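Local coordinates for protein alpha-galactosidase 1 (Saccharomyces cerevisiae, PDB 3LRK) that hydrolyses terminal, non-reducing alpha-D-galactose residues from alpha-galactosides, including galactose oligosaccharides, galactomannans and galactolipids, working as a secreted homotetramer, at residues P21-L26 against I200-R205; Q317-I322 against P349-D354; T371-I376 against G445-N450; Q355-L360 against Y465-S470. The protein carries 1 engineered substitution. All blocks are in the same frame, centred on the assembly; numbering follows the deposited sequence.

Interaction 1: P21-L26 against I200-R205; sequences PSYNGL and IANSWR
Asn24 OD1 is gripped by two N-H groups. Asn202 ND2 donates to Asn24 OD1 at 2.8 Å, nearly straight at 164°. The backbone N of Leu26 donates to Asn24 OD1 at 3.0 Å and closes an Asx turn. The two donors come from opposite faces of the carbonyl plane. Asn24 CG stands between its backbone N and carbonyl carbon (chi1 64°), which lets OD1 reach back to Leu26 N while the amide faces Asn202. Asn24 ND2 gives a 2.8 Å bond to Asn202 OD1, in the carbonyl plane and on a lone pair. Two hydrogen bonds thus join the amides, their planes 30° apart. With an alanine here both would be lost, and Leu26 N would probably lack its turn acceptor. Asn202 OD1 also accepts from Tyr183 N, and its ND2 also donates to Gly256 O. The Tyr23 ring lies with one face over the Ile200-Ala201 peptide. Ile200 C sits above the ring centre, and Tyr23 CE2 is 3.4 Å from Ala201 CA. Asn24 CB covers the other face. The contact fastens the N-terminal loop to the residues just ahead of strand 203-205 of the TIM barrel, which leads to the substrate-binding Arg205.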
loop_
_atom_site.group_PDB
_atom_site.type_symbol
_atom_site.label_atom_id
_atom_site.label_comp_id
_atom_site.label_asym_id
_atom_site.label_seq_id
_atom_site.Cartn_x
_atom_site.Cartn_y
_atom_site.Cartn_z
ATOM N N PRO A 21 7.172 24.385 18.930
ATOM C CA PRO A 21 7.180 25.793 18.535
ATOM C C PRO A 21 7.168 25.943 17.016
ATOM O O PRO A 21 7.588 25.024 16.303
ATOM C CB PRO A 21 8.507 26.322 19.096
ATOM C CG PRO A 21 9.369 25.113 19.294
ATOM C CD PRO A 21 8.423 23.983 19.604
ATOM N N SER A 22 6.682 27.086 16.535
ATOM C CA SER A 22 6.804 27.424 15.122
ATOM C C SER A 22 8.283 27.350 14.730
ATOM O O SER A 22 9.126 27.902 15.422
ATOM C CB SER A 22 6.262 28.831 14.868
ATOM O OG SER A 22 6.596 29.250 13.557
ATOM N N TYR A 23 8.608 26.670 13.632
ATOM C CA TYR A 23 10.021 26.521 13.241
ATOM C C TYR A 23 10.749 27.855 12.945
ATOM O O TYR A 23 11.959 27.968 13.126
ATOM C CB TYR A 23 10.162 25.516 12.075
ATOM C CG TYR A 23 10.161 26.150 10.690
ATOM C CD1 TYR A 23 11.347 26.273 9.966
ATOM C CD2 TYR A 23 8.980 26.624 10.115
ATOM C CE1 TYR A 23 11.363 26.866 8.686
ATOM C CE2 TYR A 23 8.983 27.219 8.835
ATOM C CZ TYR A 23 10.179 27.324 8.134
ATOM O OH TYR A 23 10.194 27.914 6.891
ATOM N N ASN A 24 10.002 28.863 12.493
ATOM C CA ASN A 24 10.586 30.156 12.100
ATOM C C ASN A 24 9.912 31.364 12.756
ATOM O O ASN A 24 10.213 32.509 12.395
ATOM C CB ASN A 24 10.558 30.337 10.569
ATOM C CG ASN A 24 9.149 30.384 10.013
ATOM O OD1 ASN A 24 8.176 30.172 10.744
ATOM N ND2 ASN A 24 9.024 30.670 8.710
ATOM N N GLY A 25 8.974 31.101 13.665
ATOM C CA GLY A 25 8.235 32.156 14.364
ATOM C C GLY A 25 7.000 32.668 13.643
ATOM O O GLY A 25 6.244 33.446 14.207
ATOM N N LEU A 26 6.789 32.234 12.398
ATOM C CA LEU A 26 5.606 32.632 11.629
ATOM C C LEU A 26 4.496 31.571 11.679
ATOM O O LEU A 26 4.676 30.500 12.254
ATOM C CB LEU A 26 5.990 32.959 10.177
ATOM C CG LEU A 26 6.959 34.130 9.967
ATOM C CD1 LEU A 26 7.495 34.168 8.528
ATOM C CD2 LEU A 26 6.291 35.475 10.344
ATOM N N ILE A 200 10.009 22.268 9.165
ATOM C CA ILE A 200 10.636 22.971 8.045
ATOM C C ILE A 200 9.715 23.960 7.301
ATOM O O ILE A 200 10.179 24.648 6.398
ATOM C CB ILE A 200 11.198 21.963 6.992
ATOM C CG1 ILE A 200 10.066 21.100 6.408
ATOM C CG2 ILE A 200 12.319 21.082 7.599
ATOM C CD1 ILE A 200 10.486 20.300 5.113
ATOM N N ALA A 201 8.429 24.007 7.655
ATOM C CA ALA A 201 7.439 24.823 6.928
ATOM C C ALA A 201 6.303 25.325 7.819
ATOM O O ALA A 201 6.078 24.788 8.903
ATOM C CB ALA A 201 6.860 24.036 5.745
ATOM N N ASN A 202 5.580 26.339 7.335
ATOM C CA ASN A 202 4.454 26.933 8.056
ATOM C C ASN A 202 3.083 26.368 7.688
ATOM O O ASN A 202 2.131 26.457 8.470
ATOM C CB ASN A 202 4.472 28.458 7.859
ATOM C CG ASN A 202 5.679 29.105 8.507
ATOM O OD1 ASN A 202 6.468 29.793 7.850
ATOM N ND2 ASN A 202 5.834 28.881 9.814
ATOM N N SER A 203 2.969 25.817 6.479
ATOM C CA SER A 203 1.743 25.142 6.049
ATOM C C SER A 203 2.099 24.152 4.927
ATOM O O SER A 203 3.166 24.255 4.310
ATOM C CB SER A 203 0.650 26.142 5.602
ATOM O OG SER A 203 0.970 26.772 4.369
ATOM N N TRP A 204 1.222 23.178 4.713
ATOM C CA TRP A 204 1.402 22.170 3.656
ATOM C C TRP A 204 0.065 21.792 3.051
ATOM O O TRP A 204 -0.878 21.427 3.760
ATOM C CB TRP A 204 2.117 20.911 4.188
ATOM C CG TRP A 204 1.606 20.458 5.502
ATOM C CD1 TRP A 204 0.587 19.586 5.725
ATOM C CD2 TRP A 204 2.066 20.883 6.801
ATOM N NE1 TRP A 204 0.386 19.424 7.080
ATOM C CE2 TRP A 204 1.276 20.212 7.761
ATOM C CE3 TRP A 204 3.070 21.756 7.240
ATOM C CZ2 TRP A 204 1.453 20.389 9.146
ATOM C CZ3 TRP A 204 3.239 21.942 8.634
ATOM C CH2 TRP A 204 2.437 21.249 9.556
ATOM N N ARG A 205 -0.024 21.886 1.727
ATOM C CA ARG A 205 -1.158 21.321 1.025
ATOM C C ARG A 205 -1.207 19.839 1.379
ATOM O O ARG A 205 -0.171 19.196 1.456
ATOM C CB ARG A 205 -1.001 21.529 -0.481
ATOM C CG ARG A 205 -1.249 22.998 -0.911
ATOM C CD ARG A 205 -2.759 23.286 -1.100
ATOM N NE ARG A 205 -3.300 22.292 -2.018
ATOM C CZ ARG A 205 -3.194 22.346 -3.342
ATOM N NH1 ARG A 205 -2.640 23.401 -3.944
ATOM N NH2 ARG A 205 -3.669 21.342 -4.058
#

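Interaction 2: Q317-I322 against P349-D354; sequences QDSNGI and PLDNGD
Asp318 OD2 accepts the backbone N-H of Asp351 at 2.8 Å, through its syn lone pair. Asp318 OD1 takes a weak second share of the same N-H. Two waters sit on this carboxylate. Water 1 lies 2.7 Å from Asp318 OD2 and 2.8 Å from Pro349 O, and accepts from Ile322 N. Water 2 donates to Asp318 OD1 and accepts from Asn352 N, so the buried Asp318 is tied to two successive backbone N-H groups of the other loop, one directly and one through water. With CG anti to the backbone N (chi1 -166°), Asp318 points its carboxylate at the opposite loop.

Asp351 answers from its own side. Asn320 ND2 donates to Asp351 OD2 at 3.1 Å, with an angle of 164°. The amide nitrogen meets that oxygen from above the carboxylate plane. Ser319 OG gives a weak bond to Asp351 OD1.

Each segment contains a beta turn. Asp318 to Gly321 form a type II beta turn after helix 310-316. Leu350 to Gly353 form a type I turn that links strands 342-349 and 355-361 as a beta hairpin of the C-terminal sheet. The contact therefore joins the chain leaving the barrel to a hairpin loop of the C-terminal domain.

Packing flanks the polar centre. Leu350 CD2 lies 3.9 Å from Asp318 CG. The CB of Asp351 rests against Ser319 O at 3.2 Å. Farther out, Ile322 CD1 meets Pro349 CG at 4.0 Å, the two side chains crossing at about a right angle.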
loop_
_atom_site.group_PDB
_atom_site.type_symbol
_atom_site.label_atom_id
_atom_site.label_comp_id
_atom_site.label_asym_id
_atom_site.label_seq_id
_atom_site.Cartn_x
_atom_site.Cartn_y
_atom_site.Cartn_z
ATOM N N GLN A 317 -8.787 31.930 13.364
ATOM C CA GLN A 317 -7.701 32.722 13.919
ATOM C C GLN A 317 -7.657 32.643 15.442
ATOM O O GLN A 317 -7.046 33.491 16.091
ATOM C CB GLN A 317 -7.822 34.178 13.454
ATOM C CG GLN A 317 -7.669 34.363 11.935
ATOM C CD GLN A 317 -6.267 34.050 11.442
ATOM O OE1 GLN A 317 -5.294 34.670 11.875
ATOM N NE2 GLN A 317 -6.156 33.091 10.520
ATOM N N ASP A 318 -8.291 31.612 16.002
ATOM C CA ASP A 318 -8.209 31.351 17.437
ATOM C C ASP A 318 -6.740 31.276 17.868
ATOM O O ASP A 318 -5.927 30.631 17.207
ATOM C CB ASP A 318 -8.917 30.038 17.789
ATOM C CG ASP A 318 -9.159 29.885 19.287
ATOM O OD1 ASP A 318 -9.604 30.869 19.915
ATOM O OD2 ASP A 318 -8.902 28.790 19.837
ATOM N N SER A 319 -6.389 31.931 18.968
ATOM C CA SER A 319 -5.010 31.865 19.427
ATOM C C SER A 319 -4.751 30.464 19.987
ATOM O O SER A 319 -5.670 29.808 20.473
ATOM C CB SER A 319 -4.684 32.975 20.426
ATOM O OG SER A 319 -5.593 32.961 21.495
ATOM N N ASN A 320 -3.518 29.986 19.853
ATOM C CA ASN A 320 -3.183 28.605 20.243
ATOM C C ASN A 320 -4.099 27.592 19.548
ATOM O O ASN A 320 -4.463 26.560 20.116
ATOM C CB ASN A 320 -3.209 28.450 21.775
ATOM C CG ASN A 320 -2.369 29.506 22.478
ATOM O OD1 ASN A 320 -1.179 29.666 22.185
ATOM N ND2 ASN A 320 -2.987 30.237 23.406
ATOM N N GLY A 321 -4.426 27.909 18.294
ATOM C CA GLY A 321 -5.403 27.201 17.478
ATOM C C GLY A 321 -5.287 25.699 17.415
ATOM O O GLY A 321 -4.200 25.145 17.241
ATOM N N ILE A 322 -6.434 25.043 17.557
ATOM C CA ILE A 322 -6.534 23.601 17.440
ATOM C C ILE A 322 -7.577 23.295 16.367
ATOM O O ILE A 322 -8.703 23.776 16.460
ATOM C CB ILE A 322 -6.925 22.952 18.800
ATOM C CG1 ILE A 322 -5.843 23.239 19.850
ATOM C CG2 ILE A 322 -7.165 21.448 18.644
ATOM C CD1 ILE A 322 -6.230 22.873 21.267
ATOM N N PRO A 349 -12.165 22.519 20.522
ATOM C CA PRO A 349 -11.970 23.485 21.599
ATOM C C PRO A 349 -11.515 24.840 21.082
ATOM O O PRO A 349 -10.900 24.928 20.013
ATOM C CB PRO A 349 -10.865 22.851 22.442
ATOM C CG PRO A 349 -10.096 22.000 21.490
ATOM C CD PRO A 349 -11.086 21.512 20.474
ATOM N N LEU A 350 -11.830 25.882 21.850
ATOM C CA LEU A 350 -11.409 27.239 21.545
ATOM C C LEU A 350 -10.670 27.787 22.744
ATOM O O LEU A 350 -10.987 27.434 23.882
ATOM C CB LEU A 350 -12.612 28.126 21.212
ATOM C CG LEU A 350 -13.376 27.773 19.938
ATOM C CD1 LEU A 350 -14.750 28.437 19.919
ATOM C CD2 LEU A 350 -12.563 28.138 18.682
ATOM N N ASP A 351 -9.694 28.656 22.487
ATOM C CA ASP A 351 -8.761 29.082 23.521
ATOM C C ASP A 351 -9.409 29.702 24.770
ATOM O O ASP A 351 -8.911 29.500 25.880
ATOM C CB ASP A 351 -7.723 30.030 22.950
ATOM C CG ASP A 351 -6.513 30.175 23.858
ATOM O OD1 ASP A 351 -6.264 31.301 24.322
ATOM O OD2 ASP A 351 -5.831 29.156 24.114
ATOM N N ASN A 352 -10.506 30.438 24.590
ATOM C CA ASN A 352 -11.205 31.079 25.728
ATOM C C ASN A 352 -12.109 30.135 26.536
ATOM O O ASN A 352 -12.766 30.558 27.502
ATOM C CB ASN A 352 -11.986 32.324 25.269
ATOM C CG ASN A 352 -13.276 31.985 24.522
ATOM O OD1 ASN A 352 -13.466 30.865 24.044
ATOM N ND2 ASN A 352 -14.158 32.972 24.394
ATOM N N GLY A 353 -12.155 28.868 26.128
ATOM C CA GLY A 353 -12.956 27.856 26.807
ATOM C C GLY A 353 -14.244 27.492 26.092
ATOM O O GLY A 353 -14.930 26.552 26.490
ATOM N N ASP A 354 -14.577 28.236 25.038
ATOM C CA ASP A 354 -15.749 27.942 24.224
ATOM C C ASP A 354 -15.506 26.690 23.357
ATOM O O ASP A 354 -14.405 26.153 23.338
ATOM C CB ASP A 354 -16.118 29.150 23.341
ATOM C CG ASP A 354 -16.502 30.396 24.149
ATOM O OD1 ASP A 354 -16.716 30.303 25.384
ATOM O OD2 ASP A 354 -16.597 31.481 23.538
HETATM O O HOH W 1 -9.094 26.463 18.431
HETATM O O HOH W 2 -11.249 31.775 21.877
#

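Interaction 3: T371-I376 against G445-N450; sequences TTLEEI and GSLSPN
Helix 373-376 starts beside the end of strand 442-447, and the backbones come closest at Leu373 and Pro449, with CA atoms 6.6 Å apart. The short helix follows strand 367-371 in the C-terminal beta domain. Strand 442-447 is an outermost strand of the six-stranded antiparallel sheet, so the contact sets a helical turn against the sheet's edge strand.

Thr372 is the N-cap, and its OG1 accepts a weak capping bond from Glu375 N. Just before it, Thr371 OG1 donates to Glu375 OE1 at 2.7 Å, using the anti lone pair of that oxygen. Trp328 NE1 bonds the same oxygen.

Across the contact the meeting is apolar. Leu373 and Leu447 lie alongside, pointing opposite ways, and Leu373 CD2 touches Leu447 CD1 at 3.8 Å. Leu373 CG stands anti to the carbonyl carbon (chi1 -67°), which sends the branch out toward segment 445-450, where CD1 reaches the Ser448-Pro449 peptide. Leu373 CD1 lies 3.6 Å from Pro449 N. Trp391 of strand 391-395 also touches Leu373. An alanine in place of Leu373 is likely to leave a gap beside Leu447 and Pro449, since both methyls that fill it would be gone.

Ile376 and Leu447 meet end to end, with Ile376 CD1 3.7 Å from Leu447 CD1. A single methyl of Leu447 therefore serves both helix side chains. One water makes the polar link between the segments: it accepts from Leu373 N at 2.9 Å and donates to Ser448 O at 3.2 Å.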
loop_
_atom_site.group_PDB
_atom_site.type_symbol
_atom_site.label_atom_id
_atom_site.label_comp_id
_atom_site.label_asym_id
_atom_site.label_seq_id
_atom_site.Cartn_x
_atom_site.Cartn_y
_atom_site.Cartn_z
ATOM N N THR A 371 -27.585 16.798 18.059
ATOM C CA THR A 371 -26.503 16.295 18.890
ATOM C C THR A 371 -26.785 16.586 20.371
ATOM O O THR A 371 -27.820 17.168 20.710
ATOM C CB THR A 371 -25.117 16.847 18.438
ATOM O OG1 THR A 371 -24.083 16.174 19.166
ATOM C CG2 THR A 371 -25.010 18.359 18.652
ATOM N N THR A 372 -25.873 16.149 21.237
ATOM C CA THR A 372 -25.981 16.324 22.685
ATOM C C THR A 372 -24.645 16.836 23.200
ATOM O O THR A 372 -23.656 16.821 22.468
ATOM C CB THR A 372 -26.269 14.977 23.397
ATOM O OG1 THR A 372 -25.163 14.092 23.196
ATOM C CG2 THR A 372 -27.546 14.308 22.869
ATOM N N LEU A 373 -24.608 17.266 24.462
ATOM C CA LEU A 373 -23.354 17.669 25.110
ATOM C C LEU A 373 -22.322 16.542 25.160
ATOM O O LEU A 373 -21.114 16.800 25.078
ATOM C CB LEU A 373 -23.602 18.199 26.528
ATOM C CG LEU A 373 -24.361 19.520 26.709
ATOM C CD1 LEU A 373 -24.586 19.785 28.201
ATOM C CD2 LEU A 373 -23.632 20.692 26.052
ATOM N N GLU A 374 -22.798 15.305 25.303
ATOM C CA GLU A 374 -21.918 14.127 25.353
ATOM C C GLU A 374 -21.135 13.960 24.051
ATOM O O GLU A 374 -19.941 13.674 24.089
ATOM C CB GLU A 374 -22.703 12.848 25.682
ATOM C CG GLU A 374 -23.397 12.863 27.051
ATOM C CD GLU A 374 -23.980 11.510 27.458
ATOM O OE1 GLU A 374 -23.940 10.558 26.645
ATOM O OE2 GLU A 374 -24.479 11.397 28.601
ATOM N N GLU A 375 -21.809 14.165 22.917
ATOM C CA GLU A 375 -21.181 14.100 21.589
ATOM C C GLU A 375 -20.291 15.304 21.309
ATOM O O GLU A 375 -19.181 15.147 20.793
ATOM C CB GLU A 375 -22.226 13.999 20.483
ATOM C CG GLU A 375 -22.998 12.698 20.429
ATOM C CD GLU A 375 -23.716 12.518 19.105
ATOM O OE1 GLU A 375 -24.123 13.531 18.493
ATOM O OE2 GLU A 375 -23.861 11.354 18.669
ATOM N N ILE A 376 -20.792 16.499 21.625
ATOM C CA ILE A 376 -20.031 17.741 21.463
ATOM C C ILE A 376 -18.723 17.694 22.256
ATOM O O ILE A 376 -17.648 17.967 21.713
ATOM C CB ILE A 376 -20.859 18.982 21.881
ATOM C CG1 ILE A 376 -21.991 19.229 20.880
ATOM C CG2 ILE A 376 -19.962 20.207 22.020
ATOM C CD1 ILE A 376 -23.103 20.142 21.401
ATOM N N GLY A 445 -30.205 30.227 21.907
ATOM C CA GLY A 445 -30.698 29.270 22.884
ATOM C C GLY A 445 -29.602 28.740 23.781
ATOM O O GLY A 445 -28.529 29.342 23.913
ATOM N N SER A 446 -29.881 27.603 24.403
ATOM C CA SER A 446 -28.949 26.996 25.334
ATOM C C SER A 446 -29.125 25.488 25.330
ATOM O O SER A 446 -30.204 24.986 25.006
ATOM C CB SER A 446 -29.162 27.558 26.740
ATOM O OG SER A 446 -30.401 27.124 27.263
ATOM N N LEU A 447 -28.058 24.775 25.681
ATOM C CA LEU A 447 -28.077 23.318 25.734
ATOM C C LEU A 447 -27.743 22.857 27.145
ATOM O O LEU A 447 -26.658 23.135 27.655
ATOM C CB LEU A 447 -27.082 22.719 24.731
ATOM C CG LEU A 447 -27.443 21.450 23.944
ATOM C CD1 LEU A 447 -26.202 20.899 23.254
ATOM C CD2 LEU A 447 -28.098 20.369 24.789
ATOM N N SER A 448 -28.692 22.154 27.760
ATOM C CA SER A 448 -28.549 21.634 29.117
ATOM C C SER A 448 -28.169 20.155 29.078
ATOM O O SER A 448 -28.383 19.490 28.061
ATOM C CB SER A 448 -29.866 21.799 29.894
ATOM O OG SER A 448 -30.351 23.126 29.822
ATOM N N PRO A 449 -27.611 19.626 30.182
ATOM C CA PRO A 449 -27.407 18.183 30.251
ATOM C C PRO A 449 -28.703 17.423 29.957
ATOM O O PRO A 449 -29.797 17.914 30.264
ATOM C CB PRO A 449 -26.986 17.962 31.703
ATOM C CG PRO A 449 -26.351 19.230 32.099
ATOM C CD PRO A 449 -27.130 20.302 31.403
ATOM N N ASN A 450 -28.566 16.247 29.345
ATOM C CA ASN A 450 -29.692 15.352 29.024
ATOM C C ASN A 450 -30.570 15.811 27.848
ATOM O O ASN A 450 -31.298 15.001 27.262
ATOM C CB ASN A 450 -30.555 15.044 30.268
ATOM C CG ASN A 450 -29.728 14.872 31.539
ATOM O OD1 ASN A 450 -28.760 14.107 31.573
ATOM N ND2 ASN A 450 -30.110 15.588 32.592
HETATM O O HOH W 3 -27.087 17.446 26.021
#

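Interaction 4: Q355-L360 against Y465-S470; sequences QVVALL and YRLRPS
Two neighbouring antiparallel strands of the C-terminal beta-sandwich domain, 355-361 and 461-469, pair here inside the six-stranded sheet. Strand 461-469 brings the end of the chain back between strands 355-361 and 391-395. The paired segments run at 144° to each other.

Gln355 and Leu467 form a hydrogen-bonded pair. Leu467 N donates to Gln355 O at 2.7 Å, nearly along the C=O axis, and Gln355 N donates back to Leu467 O. Val357 and Tyr465 form the next such pair. Tyr465 N reaches Val357 O at 2.8 Å and 175°, so the bond is almost straight. Val357 N returns a bond of the same length to Tyr465 O. Between them, Val356 and Arg466 make a non-hydrogen-bonded pair. There Val356 CA lies 3.3 Å from Tyr465 O in a CA-H...O contact.

Side chains alternate between the faces. Gln355, Val357, Tyr465 and Leu467 share one face. On it, Val357 CG2 meets Leu467 CG at 4.1 Å. Leu467 CG stands anti to its carbonyl carbon (chi1 -64°), which places it beside that valine methyl. Gln355 OE1 turns away to bond Ser347 OG, and Tyr465 OH bonds Thr455 OG1.

Val356 and Arg466 occupy the other face. Arg466 is extended from CG to NE, which carries its guanidinium to Asp354, where NE makes a salt bridge. Its NH2 bonds Asn352 OD1. Both partners lie in the hairpin loop ahead of Gln355. Farther along, Leu359 CD1 comes to the edge of the Tyr465 ring, 4.4 Å from CE1.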
loop_
_atom_site.group_PDB
_atom_site.type_symbol
_atom_site.label_atom_id
_atom_site.label_comp_id
_atom_site.label_asym_id
_atom_site.label_seq_id
_atom_site.Cartn_x
_atom_site.Cartn_y
_atom_site.Cartn_z
ATOM N N GLN A 355 -16.549 26.224 22.676
ATOM C CA GLN A 355 -16.471 25.073 21.768
ATOM C C GLN A 355 -17.091 25.454 20.429
ATOM O O GLN A 355 -18.125 26.118 20.407
ATOM C CB GLN A 355 -17.229 23.876 22.373
ATOM C CG GLN A 355 -16.900 22.491 21.750
ATOM C CD GLN A 355 -15.546 21.917 22.194
ATOM O OE1 GLN A 355 -15.095 20.889 21.675
ATOM N NE2 GLN A 355 -14.903 22.571 23.155
ATOM N N VAL A 356 -16.465 25.051 19.319
ATOM C CA VAL A 356 -17.078 25.210 17.990
ATOM C C VAL A 356 -17.709 23.897 17.604
ATOM O O VAL A 356 -17.077 22.843 17.716
ATOM C CB VAL A 356 -16.082 25.516 16.830
ATOM C CG1 VAL A 356 -16.743 26.411 15.763
ATOM C CG2 VAL A 356 -14.814 26.107 17.306
ATOM N N VAL A 357 -18.945 23.969 17.123
ATOM C CA VAL A 357 -19.683 22.787 16.700
ATOM C C VAL A 357 -20.162 22.990 15.269
ATOM O O VAL A 357 -20.642 24.072 14.916
ATOM C CB VAL A 357 -20.869 22.488 17.662
ATOM C CG1 VAL A 357 -21.579 21.199 17.270
ATOM C CG2 VAL A 357 -20.371 22.383 19.092
ATOM N N ALA A 358 -19.998 21.963 14.441
ATOM C CA ALA A 358 -20.506 21.998 13.070
ATOM C C ALA A 358 -21.435 20.820 12.839
ATOM O O ALA A 358 -21.062 19.669 13.077
ATOM C CB ALA A 358 -19.358 21.985 12.049
ATOM N N LEU A 359 -22.655 21.110 12.410
ATOM C CA LEU A 359 -23.541 20.070 11.907
ATOM C C LEU A 359 -23.612 20.199 10.387
ATOM O O LEU A 359 -24.152 21.169 9.848
ATOM C CB LEU A 359 -24.920 20.138 12.570
ATOM C CG LEU A 359 -24.927 19.697 14.042
ATOM C CD1 LEU A 359 -26.242 20.068 14.735
ATOM C CD2 LEU A 359 -24.668 18.196 14.155
ATOM N N LEU A 360 -23.026 19.224 9.704
ATOM C CA LEU A 360 -22.796 19.335 8.275
ATOM C C LEU A 360 -23.696 18.373 7.507
ATOM O O LEU A 360 -23.633 17.155 7.694
ATOM C CB LEU A 360 -21.307 19.103 7.959
ATOM C CG LEU A 360 -20.785 19.160 6.519
ATOM C CD1 LEU A 360 -20.946 20.564 5.915
ATOM C CD2 LEU A 360 -19.322 18.731 6.505
ATOM N N TYR A 465 -21.920 26.553 14.984
ATOM C CA TYR A 465 -22.143 27.165 16.304
ATOM C C TYR A 465 -20.902 27.394 17.148
ATOM O O TYR A 465 -19.935 26.627 17.087
ATOM C CB TYR A 465 -23.079 26.306 17.159
ATOM C CG TYR A 465 -24.408 25.961 16.550
ATOM C CD1 TYR A 465 -24.791 24.630 16.413
ATOM C CD2 TYR A 465 -25.290 26.953 16.120
ATOM C CE1 TYR A 465 -26.018 24.284 15.869
ATOM C CE2 TYR A 465 -26.524 26.615 15.561
ATOM C CZ TYR A 465 -26.877 25.278 15.447
ATOM O OH TYR A 465 -28.084 24.919 14.904
ATOM N N ARG A 466 -20.966 28.434 17.978
ATOM C CA ARG A 466 -20.036 28.605 19.079
ATOM C C ARG A 466 -20.804 28.412 20.390
ATOM O O ARG A 466 -21.815 29.075 20.623
ATOM C CB ARG A 466 -19.361 29.980 19.027
ATOM C CG ARG A 466 -18.212 30.132 20.013
ATOM C CD ARG A 466 -17.366 31.369 19.754
ATOM N NE ARG A 466 -16.256 31.421 20.701
ATOM C CZ ARG A 466 -15.009 31.778 20.403
ATOM N NH1 ARG A 466 -14.687 32.129 19.165
ATOM N NH2 ARG A 466 -14.074 31.766 21.347
ATOM N N LEU A 467 -20.339 27.478 21.219
ATOM C CA LEU A 467 -20.928 27.240 22.541
ATOM C C LEU A 467 -20.136 27.952 23.625
ATOM O O LEU A 467 -18.907 27.895 23.644
ATOM C CB LEU A 467 -21.021 25.738 22.867
ATOM C CG LEU A 467 -21.904 24.777 22.048
ATOM C CD1 LEU A 467 -22.413 23.639 22.924
ATOM C CD2 LEU A 467 -23.077 25.449 21.368
ATOM N N ARG A 468 -20.849 28.624 24.529
ATOM C CA ARG A 468 -20.224 29.388 25.611
ATOM C C ARG A 468 -20.859 28.981 26.938
ATOM O O ARG A 468 -22.058 28.696 26.982
ATOM C CB ARG A 468 -20.396 30.899 25.394
ATOM C CG ARG A 468 -20.015 31.403 24.004
ATOM C CD ARG A 468 -19.801 32.905 23.998
ATOM N NE ARG A 468 -18.603 33.277 24.752
ATOM C CZ ARG A 468 -18.288 34.516 25.116
ATOM N NH1 ARG A 468 -19.079 35.536 24.795
ATOM N NH2 ARG A 468 -17.172 34.733 25.803
ATOM N N PRO A 469 -20.062 28.935 28.024
ATOM C CA PRO A 469 -20.669 28.584 29.309
ATOM C C PRO A 469 -21.658 29.664 29.731
ATOM O O PRO A 469 -21.321 30.848 29.693
ATOM C CB PRO A 469 -19.469 28.543 30.269
ATOM C CG PRO A 469 -18.257 28.428 29.383
ATOM C CD PRO A 469 -18.614 29.189 28.152
ATOM N N SER A 470 -22.871 29.252 30.093
ATOM C CA SER A 470 -23.928 30.170 30.530
ATOM C C SER A 470 -23.497 31.022 31.724
ATOM O O SER A 470 -23.837 32.206 31.807
ATOM C CB SER A 470 -25.196 29.392 30.890
ATOM O OG SER A 470 -25.640 28.605 29.803
#

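Overall arrangement
Interaction 1 lies in the TIM barrel, while interactions 3 and 4 lie in the C-terminal beta domain. Interaction 2 stands between, its centre about 19 Å from that of interaction 1 and about 12 Å from that of interaction 4. Interactions 1, 2 and 4 follow in series along the chain, and interaction 3 is nested in the loop that interaction 4 closes. Interaction 4 touches both interaction 2 and interaction 3, which do not touch each other. Leu350 of interaction 2 packs on Val356. Ile376 of interaction 3 packs on Val357 and Leu467; the centres of interactions 3 and 4 are about 10 Å apart. The antiparallel sheet is thus joined both to the loop leaving the barrel and to helix 373-376.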